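Local coordinates for alpha-1,3-glucanase (PDB 6K0P), which hydrolyses alpha-1,3-glucan as a glycoside hydrolase of family 87, here crystallised as its catalytic domain with the disaccharide nigerose, at residues I21-S26 with Y166-E171; G33-P38 with S53-D58; G61-F66 with K152-K157; V76-V81 with Y136-L141. The protein carries 1 engineered substitution. All coordinates share one frame; numbering follows the deposited sequence. Where two conformers were deposited one is given.

Contact 1. Residues I21-S26 with Y166-E171; sequences IMEAES and YVDLLE. With CA (calcium ion), chain J.
A calcium site joins Glu23 and Glu25 to Asp168 where two antiparallel strands part. Glu23 gives one oxygen, OE1, at 2.3 Å from the calcium ion. Glu25 grips it with both carboxylate oxygens. Asp168 also binds twice, through its side-chain OD1 at 2.3 Å and its backbone O at 2.6 Å. The backbone oxygens of Ser50 and Ser53 complete the site. Asp168 CG lies anti to the backbone N (chi1 -179°), which lets OD1 and the backbone O reach the same ion. The other oxygen, OD2, is held by a salt bridge to Arg78. The strands belong to the beta-sandwich domain that precedes the beta-helix. Asp168 and Leu169 form a classic beta bulge opposite Arg78. Just past the bulge, Leu170 exchanges two backbone bonds with Met22. Ala24 N bonds to Asp168 O at 3.0 Å, coming from above the carbonyl plane, so this oxygen serves both the metal and an amide. A type I turn runs from Glu23 to Ser26 and includes Glu25, whose side chain reaches the ion. On the face of Glu23, Ile21 CG2 meets Leu169 CD2 at 4.0 Å. Beyond the strand end, Ala24 CB rests 3.9 Å from Val167 CG1.

Contact 2. Residues G33-P38 with S53-D58; sequences GTKLTP and SSVYLD. With CA (calcium ion), chain J.
Leu36 and Ser53 meet through a short side-chain to backbone bond, Ser53 OG to Leu36 O at 2.7 Å. It lies in the carbonyl plane, on a lone pair. Ser53 OG is anti to its own N (chi1 179°), which carries the hydroxyl across to the facing segment. The contact is a short antiparallel pairing at the edge of the calcium-binding sheet of the beta-sandwich domain. Thr34 and Tyr56 form its hydrogen-bonded pair. Thr34 N gives to Tyr56 O, and Tyr56 N gives to Thr34 O at 2.8 Å. Leu36 N adds a nearly straight bond to Ser54 O, with an N-H...O angle of 175°. Leu36 CG also rests 3.6 Å from that oxygen. Thr34 CB comes to the edge of the Tyr56 ring, near its plane. One face of the ring receives Asp58 CB near the rim, and the ring also stacks with Tyr166. Lys35 CG passes Ser53 OG, while the end of the chain turns away and NZ bonds to Glu25 O. Gly33 CA lies 3.6 Å from Tyr56 O. Further out, Tyr136 bonds to Ser54 OG, and Val55 pairs with Val167 of the next strand. Ser53 thus faces two ways: its hydroxyl holds Leu36, and its backbone O binds the calcium ion at 2.4 Å.

Contact 3. Residues G61-F66 with K152-K157; sequences GEYVEF and KIKIQK
Residues 63-66 and 152-156 run antiparallel; the axes of these segments approach to 4.5 Å at an angle of 161°. Strand 63-67 is an outer strand of the four-stranded sheet of the beta-sandwich domain, and 152-156 lies next to it. Val64 pairs with Ile155, and Phe66 with Ile153, each by two backbone bonds. At the far end Lys157 N gives to Glu62 O, and Gly61 N gives to Lys157 O. The backbone of Gly61 has a positive phi (94°), where a side chain would be jammed against the preceding carbonyl. One face of the sheet carries the buried apolar side chains. Val64 and Ile155 lie side by side and point the same way. The Phe66 ring crosses Ile155, with CE1 3.8 Å from CG1, and Ile153 O sits in plane at the ring's edge. This layer packs on Val167 and Leu170 of the facing sheet. The other face carries polar and long side chains. Tyr63 CG sits between its own N and carbonyl carbon (chi1 66°), which stands the ring beside Lys154. Lys154 CG touches Tyr63 CB at 3.6 Å, and CD meets ring atom CG at 3.7 Å. The amine NZ is too far from the ring for more than a weak cation-pi attraction. It has a cation-pi partner in Tyr92 and bonds to Gln156 OE1 at 2.8 Å. The Glu65 carboxylate crosses the methylenes of Lys152, OE1 3.8 Å from CE, and Lys152 NZ turns to Thr67. A water gives a hydrogen bond to Gly61 O at 2.7 Å and a weak one to Gln156 OE1.

Contact 4. Residues V76-V81 with Y136-L141; sequences VLRNAV and YEDAQL. With GLC (alpha-D-glucopyranose), chain D.
Tyr136 CB sits over the centre of the Arg78 guanidinium, 3.5 Å from CZ. The two planes are only 15° apart, but the ring is displaced, with CG 3.6 Å from Arg78 NH1, and does not stack face to face. Ala80 CB makes a CH-pi contact over one ring face, 3.9 Å from the centroid. Arg78 NH1 is held by Asp168 and by Glu48 O. No direct salt bridge joins Arg78 to Asp138; a water links them, accepting from Arg78 NE and giving to Asp138 OD1, each at 2.8 Å. Asp138 OD2 has its own salt bridge to Arg350. Leu77 O takes two donors from opposite faces of its plane, Ala139 N and Asn79 ND2. Asn79 CG sits between its own N and carbonyl carbon (chi1 70°), turning ND2 back to Leu77 O. Val76 CG2 packs against Gln140 CG. Gln140 O accepts a bond from O6 of a bound glucose at 2.8 Å, which Glu218 also binds. The strands are antiparallel in the calcium-binding sheet of the beta-sandwich; Leu77 pairs with Ala139 and Asn79 with Glu137, each by two backbone bonds. Strand 165-173 flanks strand 72-80, and strands 86-93 and 96-104 pack against Leu77 and Leu141.

Overall arrangement
From the N terminus, strand 20-23 opens contact 1, which closes at 166-171 and encloses the other three contacts. Contact 2 closes first, after a short loop from 33-38 to 53-58. Contact 3 opens next at 61-66 and closes at 152-157. Contact 4, 76-81 with 136-141, lies wholly within that span. No two contacts cross along the chain. Strand 165-173 ties contacts 1, 2 and 4 into one sheet by pairing with strands 20-23, 55-57 and 72-80. Contact 3 belongs to the second sheet, packs on contacts 1 and 4 across the sandwich and also touches contact 2. Contacts 1 and 2 share the calcium ion, while contact 4 reaches a bound glucose.

Contact 1. Residues I21-S26 with Y166-E171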
# COMPACT_ATOMS: atom_id res chain seq x y z
N ILE A 21 -8.22 -11.71 -6.11
CA ILE A 21 -7.55 -10.92 -7.14
C ILE A 21 -7.13 -11.83 -8.27
O ILE A 21 -6.45 -12.84 -8.06
CB ILE A 21 -6.33 -10.19 -6.55
CG1 ILE A 21 -6.78 -9.19 -5.50
CG2 ILE A 21 -5.53 -9.53 -7.68
CD1 ILE A 21 -5.65 -8.64 -4.69
N MET A 22 -7.53 -11.48 -9.49
CA MET A 22 -7.18 -12.28 -10.67
C MET A 22 -6.51 -11.39 -11.71
O MET A 22 -7.07 -10.36 -12.10
CB MET A 22 -8.41 -12.96 -11.23
CG MET A 22 -9.08 -13.87 -10.19
SD MET A 22 -10.19 -15.06 -10.93
CE MET A 22 -11.40 -13.96 -11.61
N GLU A 23 -5.32 -11.78 -12.15
CA GLU A 23 -4.60 -11.00 -13.15
C GLU A 23 -5.19 -11.24 -14.53
O GLU A 23 -5.46 -12.38 -14.92
CB GLU A 23 -3.12 -11.39 -13.16
CG GLU A 23 -2.38 -11.12 -11.85
CD GLU A 23 -2.17 -9.64 -11.57
OE1 GLU A 23 -2.46 -8.79 -12.45
OE2 GLU A 23 -1.70 -9.32 -10.46
N ALA A 24 -5.38 -10.16 -15.28
CA ALA A 24 -5.96 -10.28 -16.61
C ALA A 24 -5.10 -11.15 -17.51
O ALA A 24 -5.62 -11.95 -18.30
CB ALA A 24 -6.12 -8.89 -17.24
N GLU A 25 -3.78 -11.00 -17.41
CA GLU A 25 -2.81 -11.62 -18.31
C GLU A 25 -2.56 -13.09 -18.02
O GLU A 25 -1.72 -13.69 -18.70
CB GLU A 25 -1.48 -10.85 -18.24
CG GLU A 25 -0.79 -10.89 -16.88
CD GLU A 25 -1.23 -9.78 -15.93
OE1 GLU A 25 -2.32 -9.18 -16.12
OE2 GLU A 25 -0.48 -9.52 -14.97
N SER A 26 -3.25 -13.67 -17.05
CA SER A 26 -3.02 -15.07 -16.71
C SER A 26 -3.21 -15.94 -17.95
O SER A 26 -4.10 -15.69 -18.77
CB SER A 26 -3.99 -15.50 -15.63
OG SER A 26 -4.05 -16.92 -15.53
N TYR A 166 -6.44 -0.62 -20.90
CA TYR A 166 -5.57 -1.67 -20.40
C TYR A 166 -6.25 -2.31 -19.20
O TYR A 166 -6.58 -1.61 -18.24
CB TYR A 166 -4.22 -1.10 -19.96
CG TYR A 166 -3.39 -0.52 -21.07
CD1 TYR A 166 -3.58 0.79 -21.51
CD2 TYR A 166 -2.41 -1.28 -21.70
CE1 TYR A 166 -2.83 1.32 -22.52
CE2 TYR A 166 -1.64 -0.74 -22.72
CZ TYR A 166 -1.85 0.56 -23.11
OH TYR A 166 -1.12 1.12 -24.13
N VAL A 167 -6.47 -3.61 -19.26
CA VAL A 167 -7.12 -4.34 -18.17
C VAL A 167 -6.03 -5.05 -17.38
O VAL A 167 -5.36 -5.95 -17.90
CB VAL A 167 -8.16 -5.33 -18.70
CG1 VAL A 167 -8.78 -6.11 -17.55
CG2 VAL A 167 -9.22 -4.62 -19.52
N ASP A 168 -5.85 -4.65 -16.12
CA ASP A 168 -4.74 -5.12 -15.31
C ASP A 168 -5.12 -6.33 -14.46
O ASP A 168 -4.47 -7.38 -14.52
CB ASP A 168 -4.24 -3.96 -14.44
CG ASP A 168 -3.06 -4.34 -13.56
OD1 ASP A 168 -2.51 -5.44 -13.75
OD2 ASP A 168 -2.67 -3.52 -12.70
N LEU A 169 -6.17 -6.18 -13.65
CA LEU A 169 -6.63 -7.24 -12.78
C LEU A 169 -8.11 -7.02 -12.50
O LEU A 169 -8.65 -5.94 -12.75
CB LEU A 169 -5.84 -7.30 -11.45
CG LEU A 169 -5.89 -6.09 -10.50
CD1 LEU A 169 -7.19 -6.01 -9.69
CD2 LEU A 169 -4.72 -6.10 -9.53
N LEU A 170 -8.74 -8.05 -11.95
CA LEU A 170 -10.13 -8.01 -11.52
C LEU A 170 -10.20 -8.52 -10.09
O LEU A 170 -9.69 -9.60 -9.79
CB LEU A 170 -10.97 -8.91 -12.43
CG LEU A 170 -12.48 -8.96 -12.22
CD1 LEU A 170 -13.09 -7.63 -12.66
CD2 LEU A 170 -13.08 -10.13 -12.99
N GLU A 171 -10.80 -7.73 -9.19
CA GLU A 171 -11.23 -8.23 -7.89
C GLU A 171 -12.61 -8.81 -8.06
O GLU A 171 -13.45 -8.23 -8.75
CB GLU A 171 -11.37 -7.11 -6.86
CG GLU A 171 -10.13 -6.37 -6.49
CD GLU A 171 -10.40 -5.29 -5.45
OE1 GLU A 171 -11.37 -5.42 -4.68
OE2 GLU A 171 -9.65 -4.31 -5.41
CA CA J . -1.90 -7.55 -14.31

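Contact 2. Residues G33-P38 with S53-D58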
# COMPACT_ATOMS: atom_id res chain seq x y z
N GLY A 33 -7.06 -9.74 -27.25
CA GLY A 33 -6.37 -8.48 -27.13
C GLY A 33 -4.87 -8.67 -27.02
O GLY A 33 -4.34 -9.74 -27.32
N THR A 34 -4.19 -7.63 -26.57
CA THR A 34 -2.73 -7.58 -26.63
C THR A 34 -2.16 -7.67 -25.22
O THR A 34 -2.29 -6.74 -24.42
CB THR A 34 -2.30 -6.28 -27.31
OG1 THR A 34 -2.82 -6.25 -28.64
CG2 THR A 34 -0.79 -6.17 -27.35
N LYS A 35 -1.47 -8.78 -24.93
CA LYS A 35 -0.87 -9.01 -23.62
C LYS A 35 0.51 -8.36 -23.57
O LYS A 35 1.37 -8.65 -24.40
CB LYS A 35 -0.77 -10.51 -23.36
CG LYS A 35 -0.35 -10.89 -21.96
CD LYS A 35 -0.57 -12.38 -21.69
CE LYS A 35 -2.02 -12.83 -22.00
NZ LYS A 35 -2.28 -14.22 -21.47
N LEU A 36 0.72 -7.46 -22.61
CA LEU A 36 1.97 -6.72 -22.54
C LEU A 36 3.09 -7.58 -21.98
O LEU A 36 2.90 -8.31 -21.00
CB LEU A 36 1.81 -5.50 -21.62
CG LEU A 36 0.74 -4.47 -22.00
CD1 LEU A 36 0.81 -3.27 -21.05
CD2 LEU A 36 0.92 -4.03 -23.46
N THR A 37 4.27 -7.50 -22.60
CA THR A 37 5.45 -8.11 -22.03
C THR A 37 5.87 -7.33 -20.78
O THR A 37 5.85 -6.10 -20.79
CB THR A 37 6.59 -8.08 -23.05
OG1 THR A 37 6.21 -8.88 -24.18
CG2 THR A 37 7.89 -8.62 -22.44
N PRO A 38 6.27 -8.01 -19.71
CA PRO A 38 6.59 -7.30 -18.46
C PRO A 38 7.86 -6.47 -18.54
O PRO A 38 8.82 -6.80 -19.24
CB PRO A 38 6.74 -8.43 -17.44
CG PRO A 38 5.90 -9.55 -17.99
CD PRO A 38 6.11 -9.46 -19.49
N SER A 53 2.09 -6.64 -15.97
CA SER A 53 1.45 -6.86 -17.26
C SER A 53 -0.04 -6.57 -17.18
O SER A 53 -0.66 -6.64 -16.11
CB SER A 53 1.70 -8.29 -17.76
OG SER A 53 1.07 -8.53 -19.01
N SER A 54 -0.61 -6.25 -18.33
CA SER A 54 -2.04 -6.06 -18.50
C SER A 54 -2.41 -6.58 -19.88
O SER A 54 -1.55 -6.92 -20.69
CB SER A 54 -2.42 -4.57 -18.44
OG SER A 54 -2.24 -4.07 -17.15
N VAL A 55 -3.72 -6.64 -20.15
CA VAL A 55 -4.21 -6.97 -21.49
C VAL A 55 -4.84 -5.71 -22.06
O VAL A 55 -5.80 -5.18 -21.49
CB VAL A 55 -5.19 -8.15 -21.49
CG1 VAL A 55 -5.65 -8.41 -22.92
CG2 VAL A 55 -4.52 -9.39 -20.90
N TYR A 56 -4.30 -5.25 -23.18
CA TYR A 56 -4.75 -4.04 -23.84
C TYR A 56 -5.86 -4.39 -24.82
O TYR A 56 -5.67 -5.21 -25.73
CB TYR A 56 -3.54 -3.48 -24.60
CG TYR A 56 -3.70 -2.19 -25.38
CD1 TYR A 56 -4.22 -1.03 -24.80
CD2 TYR A 56 -3.23 -2.11 -26.68
CE1 TYR A 56 -4.30 0.16 -25.53
CE2 TYR A 56 -3.30 -0.94 -27.40
CZ TYR A 56 -3.84 0.19 -26.83
OH TYR A 56 -3.88 1.35 -27.57
N LEU A 57 -7.04 -3.79 -24.62
CA LEU A 57 -8.18 -3.96 -25.51
C LEU A 57 -8.29 -2.68 -26.33
O LEU A 57 -8.48 -1.59 -25.78
CB LEU A 57 -9.46 -4.21 -24.72
CG LEU A 57 -9.41 -5.27 -23.62
CD1 LEU A 57 -10.78 -5.39 -22.94
CD2 LEU A 57 -8.97 -6.62 -24.19
N ASP A 58 -8.18 -2.82 -27.65
CA ASP A 58 -8.00 -1.66 -28.51
C ASP A 58 -8.87 -1.72 -29.76
O ASP A 58 -8.67 -0.93 -30.69
CB ASP A 58 -6.52 -1.57 -28.89
CG ASP A 58 -6.16 -0.25 -29.53
OD1 ASP A 58 -6.78 0.79 -29.21
OD2 ASP A 58 -5.25 -0.28 -30.39
CA CA J . -1.90 -7.55 -14.31

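Contact 3. Residues G61-F66 with K152-K157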
# COMPACT_ATOMS: atom_id res chain seq x y z
N GLY A 61 -14.99 -5.47 -29.77
CA GLY A 61 -15.01 -6.92 -29.72
C GLY A 61 -13.82 -7.54 -29.00
O GLY A 61 -13.84 -8.75 -28.76
N GLU A 62 -12.80 -6.76 -28.66
CA GLU A 62 -11.68 -7.31 -27.91
C GLU A 62 -12.07 -7.51 -26.45
O GLU A 62 -12.79 -6.70 -25.87
CB GLU A 62 -10.43 -6.43 -28.06
CG GLU A 62 -9.85 -6.55 -29.47
CD GLU A 62 -8.50 -5.91 -29.65
OE1 GLU A 62 -7.88 -5.42 -28.68
OE2 GLU A 62 -8.04 -5.91 -30.82
N TYR A 63 -11.61 -8.62 -25.88
CA TYR A 63 -12.06 -9.03 -24.56
C TYR A 63 -10.92 -9.73 -23.84
O TYR A 63 -9.96 -10.19 -24.46
CB TYR A 63 -13.25 -10.01 -24.66
CG TYR A 63 -12.85 -11.33 -25.28
CD1 TYR A 63 -12.89 -11.51 -26.65
CD2 TYR A 63 -12.39 -12.38 -24.50
CE1 TYR A 63 -12.49 -12.71 -27.23
CE2 TYR A 63 -11.99 -13.58 -25.07
CZ TYR A 63 -12.04 -13.73 -26.43
OH TYR A 63 -11.64 -14.93 -27.00
N VAL A 64 -11.07 -9.86 -22.53
CA VAL A 64 -10.30 -10.81 -21.75
C VAL A 64 -11.28 -11.58 -20.88
O VAL A 64 -12.18 -10.98 -20.28
CB VAL A 64 -9.18 -10.15 -20.92
CG1 VAL A 64 -9.70 -8.94 -20.16
CG2 VAL A 64 -8.53 -11.16 -19.98
N GLU A 65 -11.14 -12.90 -20.84
CA GLU A 65 -12.12 -13.77 -20.19
C GLU A 65 -11.52 -14.32 -18.90
O GLU A 65 -10.56 -15.10 -18.94
CB GLU A 65 -12.49 -14.92 -21.13
CG GLU A 65 -13.55 -15.85 -20.57
CD GLU A 65 -13.90 -16.95 -21.55
OE1 GLU A 65 -13.05 -17.84 -21.78
OE2 GLU A 65 -15.01 -16.92 -22.10
N PHE A 66 -12.10 -13.91 -17.77
CA PHE A 66 -11.74 -14.45 -16.46
C PHE A 66 -12.67 -15.61 -16.12
O PHE A 66 -13.76 -15.74 -16.66
CB PHE A 66 -11.92 -13.39 -15.37
CG PHE A 66 -11.03 -12.19 -15.51
CD1 PHE A 66 -11.39 -11.13 -16.32
CD2 PHE A 66 -9.85 -12.10 -14.79
CE1 PHE A 66 -10.58 -10.01 -16.45
CE2 PHE A 66 -9.04 -10.98 -14.90
CZ PHE A 66 -9.40 -9.94 -15.73
N LYS A 152 -17.69 -17.73 -16.39
CA LYS A 152 -16.81 -16.94 -17.24
C LYS A 152 -17.24 -15.48 -17.14
O LYS A 152 -18.34 -15.12 -17.56
CB LYS A 152 -16.91 -17.40 -18.70
CG LYS A 152 -16.40 -18.80 -18.96
CD LYS A 152 -15.00 -19.01 -18.43
CE LYS A 152 -14.34 -20.22 -19.09
NZ LYS A 152 -13.40 -20.91 -18.18
N ILE A 153 -16.36 -14.64 -16.60
CA ILE A 153 -16.60 -13.21 -16.50
C ILE A 153 -15.70 -12.54 -17.53
O ILE A 153 -14.47 -12.54 -17.38
CB ILE A 153 -16.33 -12.68 -15.08
CG1 ILE A 153 -17.30 -13.30 -14.07
CG2 ILE A 153 -16.41 -11.15 -15.06
CD1 ILE A 153 -18.76 -12.92 -14.28
N LYS A 154 -16.31 -12.01 -18.58
CA LYS A 154 -15.57 -11.45 -19.70
C LYS A 154 -15.64 -9.93 -19.61
O LYS A 154 -16.72 -9.36 -19.40
CB LYS A 154 -16.17 -11.96 -21.01
CG LYS A 154 -15.52 -11.44 -22.26
CD LYS A 154 -16.01 -12.19 -23.51
CE LYS A 154 -17.51 -12.04 -23.69
NZ LYS A 154 -17.85 -12.30 -25.13
N ILE A 155 -14.49 -9.27 -19.72
CA ILE A 155 -14.41 -7.83 -19.85
C ILE A 155 -14.21 -7.56 -21.33
O ILE A 155 -13.24 -8.04 -21.91
CB ILE A 155 -13.24 -7.26 -19.04
CG1 ILE A 155 -13.34 -7.69 -17.57
CG2 ILE A 155 -13.19 -5.74 -19.17
CD1 ILE A 155 -14.63 -7.22 -16.88
N GLN A 156 -15.14 -6.83 -21.95
CA GLN A 156 -15.15 -6.70 -23.40
C GLN A 156 -15.43 -5.26 -23.79
O GLN A 156 -16.28 -4.59 -23.20
CB GLN A 156 -16.20 -7.63 -24.01
CG GLN A 156 -16.30 -7.58 -25.53
CD GLN A 156 -17.06 -8.77 -26.07
OE1 GLN A 156 -16.59 -9.90 -26.00
NE2 GLN A 156 -18.25 -8.52 -26.61
N LYS A 157 -14.72 -4.80 -24.82
CA LYS A 157 -14.87 -3.44 -25.33
C LYS A 157 -15.88 -3.47 -26.46
O LYS A 157 -15.56 -3.88 -27.58
CB LYS A 157 -13.52 -2.91 -25.79
CG LYS A 157 -13.36 -1.40 -25.63
CD LYS A 157 -11.97 -0.94 -26.08
CE LYS A 157 -11.90 -0.82 -27.59
NZ LYS A 157 -12.77 0.26 -28.13
O HOH W 1 -15.81 -10.50 -29.06

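Contact 4. Residues V76-V81 with Y136-L141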
# COMPACT_ATOMS: atom_id res chain seq x y z
N VAL A 76 -14.12 -5.29 -8.97
CA VAL A 76 -13.28 -4.09 -9.13
C VAL A 76 -12.32 -4.34 -10.29
O VAL A 76 -11.56 -5.32 -10.28
CB VAL A 76 -12.53 -3.71 -7.85
CG1 VAL A 76 -11.70 -2.45 -8.09
CG2 VAL A 76 -13.52 -3.48 -6.69
N LEU A 77 -12.36 -3.46 -11.29
CA LEU A 77 -11.50 -3.56 -12.46
C LEU A 77 -10.40 -2.51 -12.36
O LEU A 77 -10.67 -1.31 -12.45
CB LEU A 77 -12.33 -3.33 -13.72
CG LEU A 77 -11.60 -3.62 -15.03
CD1 LEU A 77 -11.50 -5.13 -15.25
CD2 LEU A 77 -12.34 -2.94 -16.17
N ARG A 78 -9.15 -2.96 -12.18
CA ARG A 78 -8.02 -2.05 -12.27
C ARG A 78 -7.63 -1.93 -13.73
O ARG A 78 -7.40 -2.95 -14.40
CB ARG A 78 -6.82 -2.53 -11.44
CG ARG A 78 -5.70 -1.48 -11.33
CD ARG A 78 -4.60 -1.93 -10.38
NE ARG A 78 -3.80 -0.81 -9.87
CZ ARG A 78 -2.55 -0.53 -10.26
NH1 ARG A 78 -1.95 -1.25 -11.21
NH2 ARG A 78 -1.91 0.49 -9.71
N ASN A 79 -7.56 -0.69 -14.21
CA ASN A 79 -7.48 -0.43 -15.64
C ASN A 79 -6.77 0.89 -15.87
O ASN A 79 -6.61 1.71 -14.96
CB ASN A 79 -8.89 -0.38 -16.25
CG ASN A 79 -9.66 0.85 -15.81
OD1 ASN A 79 -9.57 1.90 -16.45
ND2 ASN A 79 -10.40 0.73 -14.71
N ALA A 80 -6.34 1.10 -17.11
CA ALA A 80 -5.83 2.40 -17.53
C ALA A 80 -6.57 2.83 -18.79
O ALA A 80 -6.71 2.04 -19.73
CB ALA A 80 -4.32 2.36 -17.79
N VAL A 81 -7.04 4.07 -18.79
CA VAL A 81 -7.67 4.68 -19.97
C VAL A 81 -6.93 5.97 -20.28
O VAL A 81 -6.02 6.37 -19.54
CB VAL A 81 -9.18 4.92 -19.76
CG1 VAL A 81 -9.89 3.59 -19.57
CG2 VAL A 81 -9.45 5.85 -18.57
N TYR A 136 -2.76 3.79 -13.67
CA TYR A 136 -3.88 2.89 -13.42
C TYR A 136 -4.85 3.47 -12.40
O TYR A 136 -4.48 4.26 -11.53
CB TYR A 136 -3.37 1.52 -12.96
CG TYR A 136 -2.85 0.72 -14.13
CD1 TYR A 136 -3.72 -0.05 -14.89
CD2 TYR A 136 -1.52 0.80 -14.52
CE1 TYR A 136 -3.28 -0.74 -16.01
CE2 TYR A 136 -1.07 0.10 -15.64
CZ TYR A 136 -1.95 -0.67 -16.37
OH TYR A 136 -1.52 -1.37 -17.48
N GLU A 137 -6.12 3.09 -12.55
CA GLU A 137 -7.14 3.41 -11.57
C GLU A 137 -8.19 2.30 -11.60
O GLU A 137 -8.07 1.32 -12.33
CB GLU A 137 -7.72 4.81 -11.78
CG GLU A 137 -7.32 5.81 -10.69
CD GLU A 137 -7.96 5.51 -9.35
OE1 GLU A 137 -7.41 5.92 -8.31
OE2 GLU A 137 -9.04 4.88 -9.33
N ASP A 138 -9.23 2.46 -10.78
CA ASP A 138 -10.15 1.37 -10.51
C ASP A 138 -11.58 1.75 -10.85
O ASP A 138 -11.99 2.91 -10.70
CB ASP A 138 -10.13 0.97 -9.03
CG ASP A 138 -8.83 0.34 -8.59
OD1 ASP A 138 -7.92 0.11 -9.42
OD2 ASP A 138 -8.72 0.09 -7.36
N ALA A 139 -12.36 0.75 -11.26
CA ALA A 139 -13.80 0.90 -11.43
C ALA A 139 -14.50 -0.17 -10.61
O ALA A 139 -14.09 -1.34 -10.62
CB ALA A 139 -14.19 0.76 -12.90
N GLN A 140 -15.56 0.22 -9.90
CA GLN A 140 -16.29 -0.67 -9.00
C GLN A 140 -17.70 -0.91 -9.53
O GLN A 140 -18.37 0.02 -9.97
CB GLN A 140 -16.39 -0.04 -7.59
CG GLN A 140 -15.05 0.29 -6.93
CD GLN A 140 -14.41 1.56 -7.47
OE1 GLN A 140 -15.09 2.48 -7.91
NE2 GLN A 140 -13.08 1.60 -7.44
N LEU A 141 -18.15 -2.17 -9.46
CA LEU A 141 -19.46 -2.51 -10.02
C LEU A 141 -20.06 -3.69 -9.26
O LEU A 141 -19.39 -4.70 -9.04
CB LEU A 141 -19.31 -2.89 -11.49
CG LEU A 141 -20.61 -3.14 -12.27
CD1 LEU A 141 -21.35 -1.83 -12.43
CD2 LEU A 141 -20.28 -3.74 -13.64
C1 GLC D . -20.31 5.92 -7.09
C2 GLC D . -19.33 6.75 -7.89
C3 GLC D . -19.11 6.31 -9.34
C4 GLC D . -19.01 4.82 -9.37
C5 GLC D . -20.28 4.26 -8.80
C6 GLC D . -20.36 2.74 -8.92
O1 GLC D . -21.57 6.32 -7.38
O2 GLC D . -19.70 8.10 -7.80
O3 GLC D . -17.83 6.71 -9.74
O4 GLC D . -18.88 4.40 -10.70
O5 GLC D . -20.23 4.56 -7.44
O6 GLC D . -19.30 2.06 -8.29
O HOH W 2 -5.59 0.15 -7.95